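Local coordinates for GCN5-related N-acetyltransferase (Kribbella flavida, PDB 4H89), which probably transfers an acyl group, most likely acetyl from acetyl-CoA, to an acceptor that has not been identified, as GCN5-related N-acetyltransferases do, at residues Q10-E15 with V64-D69; P80-P85 with Q126-V131. All coordinates share one frame; numbering follows the deposited sequence.

Interaction 1 of 2, residues Q10-E15 with V64-D69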
loop_
_atom_site.group_PDB
_atom_site.type_symbol
_atom_site.label_atom_id
_atom_site.label_comp_id
_atom_site.label_asym_id
_atom_site.label_seq_id
_atom_site.Cartn_x
_atom_site.Cartn_y
_atom_site.Cartn_z
ATOM N N GLN A 10 -2.479 14.096 26.682
ATOM C CA GLN A 10 -3.698 13.400 26.284
ATOM C C GLN A 10 -3.688 13.090 24.809
ATOM O O GLN A 10 -3.236 13.876 24.007
ATOM C CB GLN A 10 -4.894 14.305 26.591
ATOM C CG GLN A 10 -6.208 13.847 26.058
ATOM C CD GLN A 10 -7.365 14.668 26.530
ATOM O OE1 GLN A 10 -7.672 15.729 25.989
ATOM N NE2 GLN A 10 -8.067 14.127 27.489
ATOM N N VAL A 11 -4.170 11.912 24.452
ATOM C CA VAL A 11 -4.529 11.576 23.080
ATOM C C VAL A 11 -6.074 11.660 22.970
ATOM O O VAL A 11 -6.796 11.011 23.731
ATOM C CB VAL A 11 -4.027 10.171 22.685
ATOM C CG1 VAL A 11 -4.432 9.893 21.244
ATOM C CG2 VAL A 11 -2.532 10.071 22.865
ATOM N N ARG A 12 -6.519 12.438 21.995
ATOM C CA ARG A 12 -7.938 12.645 21.792
ATOM C C ARG A 12 -8.194 12.736 20.294
ATOM O O ARG A 12 -7.278 12.911 19.477
ATOM C CB ARG A 12 -8.431 13.941 22.449
ATOM C CG ARG A 12 -7.770 15.212 21.935
ATOM C CD ARG A 12 -8.524 16.464 22.356
ATOM N NE ARG A 12 -7.850 17.706 21.986
ATOM C CZ ARG A 12 -7.788 18.256 20.746
ATOM N NH1 ARG A 12 -8.352 17.717 19.686
ATOM N NH2 ARG A 12 -7.141 19.415 20.527
ATOM N N ASP A 13 -9.475 12.601 19.911
ATOM C CA ASP A 13 -9.837 12.769 18.532
ATOM C C ASP A 13 -9.384 14.165 18.048
ATOM O O ASP A 13 -9.501 15.168 18.737
ATOM C CB ASP A 13 -11.349 12.688 18.302
ATOM C CG ASP A 13 -11.925 11.321 18.496
ATOM O OD1 ASP A 13 -11.252 10.370 18.900
ATOM O OD2 ASP A 13 -13.154 11.235 18.248
ATOM N N ALA A 14 -8.853 14.214 16.836
ATOM C CA ALA A 14 -8.482 15.465 16.209
ATOM C C ALA A 14 -9.754 16.253 15.898
ATOM O O ALA A 14 -10.767 15.678 15.518
ATOM C CB ALA A 14 -7.699 15.201 14.939
ATOM N N GLU A 15 -9.660 17.572 16.055
ATOM C CA GLU A 15 -10.709 18.507 15.680
ATOM C C GLU A 15 -10.247 19.167 14.406
ATOM O O GLU A 15 -9.049 19.239 14.140
ATOM C CB GLU A 15 -10.912 19.551 16.808
ATOM C CG GLU A 15 -11.464 18.852 18.079
ATOM C CD GLU A 15 -11.335 19.604 19.422
ATOM O OE1 GLU A 15 -11.146 20.845 19.451
ATOM O OE2 GLU A 15 -11.441 18.925 20.489
ATOM N N VAL A 64 -4.957 13.511 17.944
ATOM C CA VAL A 64 -3.824 14.376 18.305
ATOM C C VAL A 64 -3.380 14.025 19.707
ATOM O O VAL A 64 -4.198 13.627 20.553
ATOM C CB VAL A 64 -4.103 15.883 18.193
ATOM C CG1 VAL A 64 -4.191 16.306 16.755
ATOM C CG2 VAL A 64 -5.342 16.269 18.983
ATOM N N ALA A 65 -2.088 14.222 19.956
ATOM C CA ALA A 65 -1.539 14.225 21.312
ATOM C C ALA A 65 -1.347 15.709 21.669
ATOM O O ALA A 65 -0.745 16.464 20.896
ATOM C CB ALA A 65 -0.209 13.559 21.321
ATOM N N VAL A 66 -1.861 16.114 22.820
ATOM C CA VAL A 66 -1.838 17.458 23.279
ATOM C C VAL A 66 -1.293 17.559 24.675
ATOM O O VAL A 66 -1.447 16.669 25.488
ATOM C CB VAL A 66 -3.226 18.100 23.236
ATOM C CG1 VAL A 66 -3.721 18.317 21.812
ATOM C CG2 VAL A 66 -4.237 17.403 24.109
ATOM N N ASP A 67 -0.629 18.676 24.943
ATOM C CA ASP A 67 -0.165 18.958 26.292
ATOM C C ASP A 67 -1.272 19.633 27.098
ATOM O O ASP A 67 -2.379 19.826 26.613
ATOM C CB ASP A 67 1.158 19.756 26.279
ATOM C CG ASP A 67 0.997 21.185 25.881
ATOM O OD1 ASP A 67 -0.146 21.702 25.704
ATOM O OD2 ASP A 67 2.102 21.806 25.748
ATOM N N ALA A 68 -0.952 20.060 28.324
ATOM C CA ALA A 68 -1.989 20.587 29.206
ATOM C C ALA A 68 -2.489 21.959 28.793
ATOM O O ALA A 68 -3.521 22.385 29.276
ATOM C CB ALA A 68 -1.508 20.613 30.646
ATOM N N ASP A 69 -1.753 22.657 27.921
ATOM C CA ASP A 69 -2.223 23.918 27.354
ATOM C C ASP A 69 -3.034 23.716 26.072
ATOM O O ASP A 69 -3.470 24.680 25.468
ATOM C CB ASP A 69 -1.050 24.828 27.008
ATOM C CG ASP A 69 -0.179 25.154 28.200
ATOM O OD1 ASP A 69 -0.732 25.355 29.311
ATOM O OD2 ASP A 69 1.060 25.241 28.015
#
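Arg-12 and Val-64 face each other as an antiparallel hydrogen-bonded pair, and so do Gln-10 and Val-66. Four nearly straight backbone bonds join the strands 10-13 and 61-66. Val-64 N reaches Arg-12 O at 2.8 Å and Arg-12 N reaches Val-64 O at 3.0 Å; Gln-10 and Val-66 exchange a matching pair. Between them Val-11 and Ala-65 form a non-hydrogen-bonded pair, where weak CA-H...O contacts run from Ala-65 CA to Gln-10 O (3.2 Å) and from Val-11 CA to Val-64 O.

Apolar packing divides between the sheet faces. Val-11 and Ala-65 lie under helix 105-119, where small branched or methyl side chains suit the close approach. On the other face Val-66 CG2 meets Gln-10 CB; beyond the strand end, Ala-14 CB touches Val-64 CG1 at 4.1 Å.

The polar account belongs to Arg-12. With CG between its backbone N and carbonyl carbon (chi1 60°), the extended chain runs alongside Val-64, whose CG2 lies over one guanidinium face, 3.4 Å from NH1. Glu-15 OE2 lies over the opposite face, 3.4 Å from Arg-12 NH1, attracted by charge alone. NH1 also donates to Asp-13 O (3.0 Å) and pairs with Asp-18. Two carboxylates and a carbonyl around one guanidinium would favour its positive charge, while the valine methyl gives its flat face an apolar seat.

Interaction 2 of 2, residues P80-P85 with Q126-V131; sequences PNRPGP and QFNAVV
Asn-81 and Asn-128 meet amide to amide, approaching from opposite directions with their planes only 10° apart. Two hydrogen bonds close the pair: Asn-128 ND2 donates to Asn-81 OD1 at 2.8 Å, and Asn-81 ND2 returns a bond to Asn-128 OD1 at 3.0 Å. Each donor lies in the acceptor's carbonyl plane, on a lone pair. Asparagine suits both places because its short side chain carries donor and acceptor together. Asn-81 holds CG anti to its own N (chi1 -160°), which carries the amide across to its mate.

A water forms the second link. It accepts from Asn-81 ND2 (2.9 Å) and from Arg-82 NH2 (2.7 Å), and donates to Gln-126 OE1 (2.7 Å). Both hydrogens of the Asn-81 amide nitrogen are thereby used. The Gln-126 side chain crosses that of Asn-81 at about a right angle, the amide planes 59° apart, with Gln-126 CD 3.4 Å from Asn-81 ND2.

With an aspartate at Asn-81, Asn-128 OD1 would probably face a repelling oxygen in place of its donor, and the water would lose the N-H it accepts.

Ser-91 of strand 89-96 touches both asparagines. The pair thus ties the turn after strand 72-80 to the corner at Asn-128 across the intervening strand, beside the central mixed sheet characteristic of the GNAT fold.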
loop_
_atom_site.group_PDB
_atom_site.type_symbol
_atom_site.label_atom_id
_atom_site.label_comp_id
_atom_site.label_asym_id
_atom_site.label_seq_id
_atom_site.Cartn_x
_atom_site.Cartn_y
_atom_site.Cartn_z
ATOM N N PRO A 80 -8.689 0.994 7.931
ATOM C CA PRO A 80 -8.439 -0.356 7.425
ATOM C C PRO A 80 -7.270 -0.353 6.438
ATOM O O PRO A 80 -7.174 0.548 5.565
ATOM C CB PRO A 80 -9.771 -0.747 6.739
ATOM C CG PRO A 80 -10.782 0.226 7.306
ATOM C CD PRO A 80 -10.007 1.481 7.531
ATOM N N ASN A 81 -6.387 -1.335 6.509
ATOM C CA ASN A 81 -5.229 -1.358 5.638
ATOM C C ASN A 81 -5.587 -1.603 4.203
ATOM O O ASN A 81 -4.903 -1.127 3.320
ATOM C CB ASN A 81 -4.198 -2.385 6.082
ATOM C CG ASN A 81 -2.804 -2.100 5.511
ATOM O OD1 ASN A 81 -2.381 -0.931 5.427
ATOM N ND2 ASN A 81 -2.095 -3.136 5.120
ATOM N N ARG A 82 -6.626 -2.404 3.982
ATOM C CA ARG A 82 -7.118 -2.756 2.673
ATOM C C ARG A 82 -8.640 -2.836 2.789
ATOM O O ARG A 82 -9.167 -3.059 3.842
ATOM C CB ARG A 82 -6.575 -4.149 2.221
ATOM C CG ARG A 82 -5.076 -4.098 1.997
ATOM C CD ARG A 82 -4.395 -5.402 1.597
ATOM N NE ARG A 82 -3.168 -5.016 0.862
ATOM C CZ ARG A 82 -1.937 -4.979 1.363
ATOM N NH1 ARG A 82 -0.957 -4.501 0.602
ATOM N NH2 ARG A 82 -1.649 -5.479 2.577
ATOM N N PRO A 83 -9.325 -2.636 1.676
ATOM C CA PRO A 83 -10.784 -2.688 1.708
ATOM C C PRO A 83 -11.298 -4.102 1.589
ATOM O O PRO A 83 -10.553 -5.058 1.399
ATOM C CB PRO A 83 -11.174 -1.871 0.473
ATOM C CG PRO A 83 -10.055 -2.118 -0.473
ATOM C CD PRO A 83 -8.805 -2.189 0.389
ATOM N N GLY A 84 -12.609 -4.228 1.682
ATOM C CA GLY A 84 -13.267 -5.496 1.435
ATOM C C GLY A 84 -12.720 -6.645 2.258
ATOM O O GLY A 84 -12.698 -6.612 3.483
ATOM N N PRO A 85 -12.227 -7.696 1.566
ATOM C CA PRO A 85 -11.784 -8.870 2.302
ATOM C C PRO A 85 -10.469 -8.702 3.038
ATOM O O PRO A 85 -10.042 -9.621 3.709
ATOM C CB PRO A 85 -11.683 -9.935 1.212
ATOM C CG PRO A 85 -11.348 -9.171 -0.018
ATOM C CD PRO A 85 -12.127 -7.895 0.120
ATOM N N GLN A 126 -1.199 -3.765 10.673
ATOM C CA GLN A 126 -0.056 -3.911 9.786
ATOM C C GLN A 126 0.496 -2.527 9.469
ATOM O O GLN A 126 -0.274 -1.609 9.161
ATOM C CB GLN A 126 -0.524 -4.590 8.492
ATOM C CG GLN A 126 0.517 -4.773 7.426
ATOM C CD GLN A 126 0.025 -5.581 6.278
ATOM O OE1 GLN A 126 -0.871 -6.454 6.423
ATOM N NE2 GLN A 126 0.614 -5.353 5.125
ATOM N N PHE A 127 1.826 -2.393 9.508
ATOM C CA PHE A 127 2.527 -1.211 8.973
ATOM C C PHE A 127 3.243 -1.689 7.709
ATOM O O PHE A 127 4.082 -2.576 7.773
ATOM C CB PHE A 127 3.545 -0.640 9.994
ATOM C CG PHE A 127 2.938 -0.170 11.272
ATOM C CD1 PHE A 127 1.579 0.193 11.388
ATOM C CD2 PHE A 127 3.703 -0.142 12.415
ATOM C CE1 PHE A 127 1.059 0.673 12.596
ATOM C CE2 PHE A 127 3.229 0.340 13.612
ATOM C CZ PHE A 127 1.888 0.729 13.724
ATOM N N ASN A 128 2.906 -1.087 6.568
ATOM C CA ASN A 128 3.382 -1.582 5.304
ATOM C C ASN A 128 4.834 -1.290 5.013
ATOM O O ASN A 128 5.456 -2.009 4.232
ATOM C CB ASN A 128 2.512 -1.002 4.200
ATOM C CG ASN A 128 1.085 -1.316 4.448
ATOM O OD1 ASN A 128 0.739 -2.510 4.511
ATOM N ND2 ASN A 128 0.272 -0.271 4.784
ATOM N N ALA A 129 5.352 -0.211 5.601
ATOM C CA ALA A 129 6.667 0.275 5.252
ATOM C C ALA A 129 7.261 1.071 6.383
ATOM O O ALA A 129 6.879 2.209 6.653
ATOM C CB ALA A 129 6.583 1.141 4.020
ATOM N N VAL A 130 8.156 0.462 7.119
ATOM C CA VAL A 130 8.868 1.082 8.192
ATOM C C VAL A 130 10.351 1.101 7.810
ATOM O O VAL A 130 10.933 0.086 7.508
ATOM C CB VAL A 130 8.691 0.369 9.544
ATOM C CG1 VAL A 130 9.411 1.167 10.613
ATOM C CG2 VAL A 130 7.198 0.185 9.855
ATOM N N VAL A 131 10.922 2.306 7.676
ATOM C CA VAL A 131 12.288 2.444 7.197
ATOM C C VAL A 131 13.212 1.779 8.222
ATOM O O VAL A 131 13.155 2.082 9.413
ATOM C CB VAL A 131 12.672 3.937 6.987
ATOM C CG1 VAL A 131 14.123 4.070 6.551
ATOM C CG2 VAL A 131 11.741 4.604 5.973
HETATM O O HOH W 1 -3.063 -5.897 4.879
#

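In the fold
Both contacts belong to the mixed sheet of the GNAT fold. Interaction 1 joins its first two strands, 10-13 being outermost within the chain, whereas interaction 2 bridges from the end of the third strand, 72-80, to the fifth, 124-131, past 89-96. Their centres lie 25 Å apart on opposite sides of the chain's centre, and their nearest atoms are about 13 Å apart. Strand 72-80 connects them: its side chains Val-72 and Ser-75 pack on Val-64, and its far end leads into Asn-81. Their surroundings differ too. No other subunit of the assembly touches interaction 1, while Arg-82 and Gln-126 in interaction 2 pack on Ala-129 and Val-152 of the second subunit.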